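PDB 4Z85: 2-nitrobenzoate nitroreductase from Pseudomonas fluorescens, which probably reduces the nitro group of 2-nitrobenzoate with the help of a bound FMN cofactor. Local coordinates for residues Leu29-Asn34 against Cys39-Tyr44; Phe119-Ser124 against Asp128-Thr133. All coordinates share one frame; numbering follows the deposited sequence.

How the interactions relate
Interaction 1 comes first along the chain and is complete before interaction 2 begins; their centres lie about 10 Å apart, on the same side of the chain's centre. Interaction 1 pairs strands 28-33 and 39-52 of the six-stranded antiparallel barrel of this flavin reductase-like domain. Interaction 2 is a small separate hairpin, strands 121-122 and 131-132, set against strands 28-33 and 86-90. The two meet directly: Thr31 OG1 lies 2.9 Å from Pro130 O, a probable hydrogen bond, while Leu29 CD2 packs 3.5 Å from Ile132 CD1. Asn90 of strand 86-90 hydrogen-bonds both Leu29 and Ile132, tying the hairpin to the barrel where strands 28-33 and 86-90 meet.

Interaction 1 of 2, residues Leu29-Asn34 against Cys39-Tyr44; sequences LVTSLN and CNAAPY
Val30 pairs with Ala42 and Ser32 with Asn40 by antiparallel backbone hydrogen bonds in both directions, such as Val30 N to Ala42 O at 2.9 Å and Ala42 N to Val30 O at 3.0 Å, with the strand axes 157° apart. Between them Thr31 and Ala41 form a non-hydrogen-bonded pair, where Ala41 CA approaches Val30 O at 3.2 Å in a CA-H...O contact. On the face of Leu29, Thr31, Leu33, Cys39, Ala41 and Pro43 the side chains meet by carbon and sulfur contacts, while Thr31 OG1 bonds Pro130 O. Leu29 CD1 rests 3.7 Å from Ala42 C and also touches Pro43 CB; Leu33 CD2 lies 3.8 Å from Cys39 CA. With chi1 at -177° the Cys39 sulfur is turned opposite its own N, which brings SG to 3.8 Å from Thr31 CB. This is the beta hairpin of strands 28-33 and 39-52 in the barrel, with helix 94-103 packed on Leu29, Ala41 and Pro43. On the opposite face, Val30 CG2 meets the Tyr44 ring edge, 3.9 Å from CD2, while Tyr44 OH bonds Thr77 of helix 77-84. Ser32 OG and Asn40 OD1 share Asn80 ND2 of that helix, whereas Asn40 ND2 bonds Glu113 OE1 of helix 113-117.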
loop_
_atom_site.group_PDB
_atom_site.type_symbol
_atom_site.label_atom_id
_atom_site.label_comp_id
_atom_site.label_asym_id
_atom_site.label_seq_id
_atom_site.Cartn_x
_atom_site.Cartn_y
_atom_site.Cartn_z
ATOM N N LEU A 29 8.677 8.002 -2.876
ATOM C CA LEU A 29 10.016 8.575 -2.768
ATOM C C LEU A 29 9.824 10.023 -2.330
ATOM O O LEU A 29 9.479 10.875 -3.125
ATOM C CB LEU A 29 10.764 8.455 -4.098
ATOM C CG LEU A 29 12.163 9.065 -4.191
ATOM C CD1 LEU A 29 13.015 8.663 -2.998
ATOM C CD2 LEU A 29 12.790 8.611 -5.507
ATOM N N VAL A 30 9.989 10.251 -1.038
ATOM C CA VAL A 30 9.665 11.532 -0.415
ATOM C C VAL A 30 10.840 12.486 -0.517
ATOM O O VAL A 30 11.940 12.167 -0.043
ATOM C CB VAL A 30 9.269 11.331 1.053
ATOM C CG1 VAL A 30 8.981 12.669 1.744
ATOM C CG2 VAL A 30 8.040 10.413 1.143
ATOM N N THR A 31 10.603 13.639 -1.140
ATOM C CA THR A 31 11.550 14.748 -1.040
ATOM C C THR A 31 11.045 15.756 -0.007
ATOM O O THR A 31 9.837 16.037 0.085
ATOM C CB THR A 31 11.797 15.451 -2.400
ATOM O OG1 THR A 31 10.564 15.682 -3.090
ATOM C CG2 THR A 31 12.719 14.607 -3.278
ATOM N N SER A 32 11.984 16.264 0.789
ATOM C CA SER A 32 11.664 17.205 1.856
ATOM C C SER A 32 12.824 18.192 2.000
ATOM O O SER A 32 13.899 17.948 1.467
ATOM C CB SER A 32 11.394 16.462 3.169
ATOM O OG SER A 32 12.469 15.614 3.536
ATOM N N LEU A 33 12.600 19.306 2.694
ATOM C CA LEU A 33 13.659 20.302 2.906
ATOM C C LEU A 33 14.012 20.469 4.381
ATOM O O LEU A 33 13.124 20.534 5.229
ATOM C CB LEU A 33 13.238 21.654 2.333
ATOM C CG LEU A 33 13.041 21.770 0.828
ATOM C CD1 LEU A 33 12.484 23.144 0.487
ATOM C CD2 LEU A 33 14.360 21.530 0.115
ATOM N N ASN A 34 15.304 20.553 4.692
ATOM C CA ASN A 34 15.712 20.816 6.072
ATOM C C ASN A 34 15.797 22.320 6.361
ATOM O O ASN A 34 15.376 23.141 5.540
ATOM C CB ASN A 34 17.050 20.136 6.399
ATOM C CG ASN A 34 18.236 20.740 5.653
ATOM O OD1 ASN A 34 18.108 21.703 4.901
ATOM N ND2 ASN A 34 19.410 20.172 5.882
ATOM N N CYS A 39 17.819 19.489 0.308
ATOM C CA CYS A 39 16.755 18.545 -0.031
ATOM C C CYS A 39 17.132 17.101 0.284
ATOM O O CYS A 39 18.084 16.553 -0.279
ATOM C CB CYS A 39 16.378 18.662 -1.505
ATOM S SG CYS A 39 14.988 17.562 -2.009
ATOM N N ASN A 40 16.366 16.485 1.177
ATOM C CA ASN A 40 16.537 15.079 1.485
ATOM C C ASN A 40 15.559 14.260 0.652
ATOM O O ASN A 40 14.496 14.752 0.270
ATOM C CB ASN A 40 16.330 14.817 2.975
ATOM C CG ASN A 40 17.447 15.394 3.829
ATOM O OD1 ASN A 40 17.220 16.275 4.661
ATOM N ND2 ASN A 40 18.658 14.888 3.636
ATOM N N ALA A 41 15.948 13.026 0.346
ATOM C CA ALA A 41 15.099 12.118 -0.422
ATOM C C ALA A 41 15.169 10.739 0.211
ATOM O O ALA A 41 16.255 10.257 0.535
ATOM C CB ALA A 41 15.531 12.075 -1.871
ATOM N N ALA A 42 14.017 10.108 0.436
ATOM C CA ALA A 42 14.022 8.790 1.064
ATOM C C ALA A 42 12.785 8.014 0.623
ATOM O O ALA A 42 11.694 8.575 0.588
ATOM C CB ALA A 42 14.066 8.900 2.572
ATOM N N PRO A 43 12.972 6.750 0.231
ATOM C CA PRO A 43 11.832 5.941 -0.217
ATOM C C PRO A 43 11.171 5.169 0.917
ATOM O O PRO A 43 11.828 4.638 1.829
ATOM C CB PRO A 43 12.467 4.968 -1.212
ATOM C CG PRO A 43 13.834 4.724 -0.595
ATOM C CD PRO A 43 14.254 6.057 -0.000
ATOM N N TYR A 44 9.849 5.062 0.828
ATOM C CA TYR A 44 9.060 4.333 1.824
ATOM C C TYR A 44 7.979 3.519 1.139
ATOM O O TYR A 44 7.253 4.068 0.329
ATOM C CB TYR A 44 8.388 5.297 2.798
ATOM C CG TYR A 44 9.356 6.164 3.543
ATOM C CD1 TYR A 44 9.949 5.712 4.705
ATOM C CD2 TYR A 44 9.683 7.423 3.068
ATOM C CE1 TYR A 44 10.859 6.501 5.398
ATOM C CE2 TYR A 44 10.591 8.221 3.749
ATOM C CZ TYR A 44 11.169 7.747 4.909
ATOM O OH TYR A 44 12.066 8.529 5.601
#

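Interaction 2 of 2, residues Phe119-Ser124 against Asp128-Thr133; sequences FDLTPS and DVPRIT
Thr122, Ile132 and Arg131 carry the contact of this short beta hairpin. Thr122 and Arg131 form an antiparallel hydrogen-bonded pair, Thr122 N reaching Arg131 O at 2.8 Å in a nearly straight bond (172° at the hydrogen); Thr133 N to Asp120 O is just as straight. The side chains of Thr122 and Arg131 run side by side on one face. Arg131 starts with CG between its backbone N and carbonyl carbon (chi1 70°) and then extends, which carries the guanidinium past Thr122: Thr122 CB sits 3.8 Å above the guanidinium plane, over its centre, and the methyl CG2 lies over the same group, 3.6 Å from Arg131 NH2. At the guanidinium's edge, in its plane, NH1 donates to Thr133 O at 3.0 Å, and NE reaches Pro123 O through a water; Tyr164 adds a cation-pi contact. Replacing Arg131 by an alanine would probably leave Thr133 O and the bridging water without their donor, and Thr122 CB and Tyr164 without the flat group they pack against. The second branch of Thr122, OG1, is hydrogen-bonded to Thr133 OG1 at 3.0 Å, their side chains crossing at about a right angle. Ile132 bends its end towards Phe119: CD1 lies over one ring face, 3.7 Å from the centroid, in a CH-pi contact, while CG2 touches Phe119 CD1 at 3.4 Å. Helix 94-103 packs against Phe119 as well. Nearer the turn, Ser124 OG donates to Val129 O at 2.6 Å, in the carbonyl plane. Polar bonds about Thr122, Arg131 and Thr133 thus fix the strand register and Ser124 OG ties the turn end, whereas the Phe119 and Ile132 side chains meet by carbon contacts alone.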
loop_
_atom_site.group_PDB
_atom_site.type_symbol
_atom_site.label_atom_id
_atom_site.label_comp_id
_atom_site.label_asym_id
_atom_site.label_seq_id
_atom_site.Cartn_x
_atom_site.Cartn_y
_atom_site.Cartn_z
ATOM N N PHE A 119 19.951 13.065 -8.378
ATOM C CA PHE A 119 18.623 13.537 -8.727
ATOM C C PHE A 119 18.655 15.041 -8.980
ATOM O O PHE A 119 19.070 15.802 -8.108
ATOM C CB PHE A 119 17.622 13.240 -7.600
ATOM C CG PHE A 119 16.989 11.876 -7.672
ATOM C CD1 PHE A 119 16.554 11.357 -8.878
ATOM C CD2 PHE A 119 16.811 11.127 -6.519
ATOM C CE1 PHE A 119 15.940 10.105 -8.936
ATOM C CE2 PHE A 119 16.216 9.866 -6.571
ATOM C CZ PHE A 119 15.777 9.366 -7.779
ATOM N N ASP A 120 18.206 15.477 -10.148
ATOM C CA ASP A 120 17.934 16.900 -10.331
ATOM C C ASP A 120 16.565 17.226 -9.740
ATOM O O ASP A 120 15.689 16.355 -9.661
ATOM C CB ASP A 120 17.999 17.299 -11.803
ATOM C CG ASP A 120 19.425 17.304 -12.348
ATOM O OD1 ASP A 120 20.333 17.824 -11.660
ATOM O OD2 ASP A 120 19.639 16.787 -13.466
ATOM N N LEU A 121 16.390 18.475 -9.318
ATOM C CA LEU A 121 15.162 18.901 -8.661
ATOM C C LEU A 121 14.458 20.003 -9.441
ATOM O O LEU A 121 15.098 20.882 -10.029
ATOM C CB LEU A 121 15.462 19.366 -7.236
ATOM C CG LEU A 121 16.167 18.328 -6.364
ATOM C CD1 LEU A 121 16.696 18.956 -5.090
ATOM C CD2 LEU A 121 15.198 17.192 -6.034
ATOM N N THR A 122 13.132 19.934 -9.452
ATOM C CA THR A 122 12.295 20.903 -10.142
ATOM C C THR A 122 11.328 21.524 -9.141
ATOM O O THR A 122 10.692 20.807 -8.373
ATOM C CB THR A 122 11.513 20.255 -11.298
ATOM O OG1 THR A 122 12.423 19.855 -12.328
ATOM C CG2 THR A 122 10.496 21.224 -11.873
ATOM N N PRO A 123 11.223 22.861 -9.132
ATOM C CA PRO A 123 10.330 23.510 -8.164
ATOM C C PRO A 123 8.876 23.015 -8.237
ATOM O O PRO A 123 8.391 22.641 -9.313
ATOM C CB PRO A 123 10.413 24.990 -8.554
ATOM C CG PRO A 123 11.750 25.130 -9.189
ATOM C CD PRO A 123 12.003 23.839 -9.913
ATOM N N SER A 124 8.200 23.009 -7.091
ATOM C CA SER A 124 6.771 22.720 -7.043
ATOM C C SER A 124 5.950 23.994 -7.187
ATOM O O SER A 124 6.440 25.088 -6.914
ATOM C CB SER A 124 6.397 22.009 -5.739
ATOM O OG SER A 124 6.965 20.716 -5.676
ATOM N N ASP A 128 6.855 24.722 -1.341
ATOM C CA ASP A 128 8.261 25.094 -1.482
ATOM C C ASP A 128 9.174 23.912 -1.781
ATOM O O ASP A 128 10.220 24.071 -2.414
ATOM C CB ASP A 128 8.743 25.798 -0.215
ATOM C CG ASP A 128 8.056 27.136 0.003
ATOM O OD1 ASP A 128 7.770 27.830 -1.000
ATOM O OD2 ASP A 128 7.796 27.483 1.175
ATOM N N VAL A 129 8.788 22.726 -1.324
ATOM C CA VAL A 129 9.607 21.536 -1.544
ATOM C C VAL A 129 9.539 21.143 -3.013
ATOM O O VAL A 129 8.462 21.074 -3.589
ATOM C CB VAL A 129 9.147 20.356 -0.656
ATOM C CG1 VAL A 129 10.032 19.129 -0.881
ATOM C CG2 VAL A 129 9.169 20.758 0.803
ATOM N N PRO A 130 10.704 20.909 -3.633
ATOM C CA PRO A 130 10.771 20.546 -5.046
ATOM C C PRO A 130 10.517 19.057 -5.272
ATOM O O PRO A 130 10.682 18.262 -4.346
ATOM C CB PRO A 130 12.209 20.896 -5.418
ATOM C CG PRO A 130 12.960 20.616 -4.177
ATOM C CD PRO A 130 12.048 21.027 -3.041
ATOM N N ARG A 131 10.124 18.717 -6.490
ATOM C CA ARG A 131 9.990 17.336 -6.917
ATOM C C ARG A 131 11.265 16.897 -7.613
ATOM O O ARG A 131 12.107 17.726 -7.971
ATOM C CB ARG A 131 8.810 17.177 -7.858
ATOM C CG ARG A 131 9.044 17.816 -9.217
ATOM C CD ARG A 131 7.936 17.466 -10.169
ATOM N NE ARG A 131 8.018 18.192 -11.440
ATOM C CZ ARG A 131 8.789 17.835 -12.464
ATOM N NH1 ARG A 131 9.578 16.771 -12.371
ATOM N NH2 ARG A 131 8.777 18.550 -13.582
ATOM N N ILE A 132 11.401 15.590 -7.807
ATOM C CA ILE A 132 12.508 15.034 -8.575
ATOM C C ILE A 132 12.238 15.254 -10.053
ATOM O O ILE A 132 11.139 14.983 -10.532
ATOM C CB ILE A 132 12.687 13.540 -8.258
ATOM C CG1 ILE A 132 13.307 13.392 -6.863
ATOM C CG2 ILE A 132 13.530 12.845 -9.328
ATOM C CD1 ILE A 132 13.222 11.999 -6.304
ATOM N N THR A 133 13.228 15.780 -10.777
ATOM C CA THR A 133 12.999 16.173 -12.163
ATOM C C THR A 133 12.517 14.993 -13.008
ATOM O O THR A 133 11.597 15.134 -13.809
ATOM C CB THR A 133 14.280 16.791 -12.793
ATOM O OG1 THR A 133 14.679 17.930 -12.026
ATOM C CG2 THR A 133 14.017 17.243 -14.218
HETATM O O HOH W 1 6.708 20.443 -10.256
HETATM O O HOH W 2 9.486 24.658 -5.190
#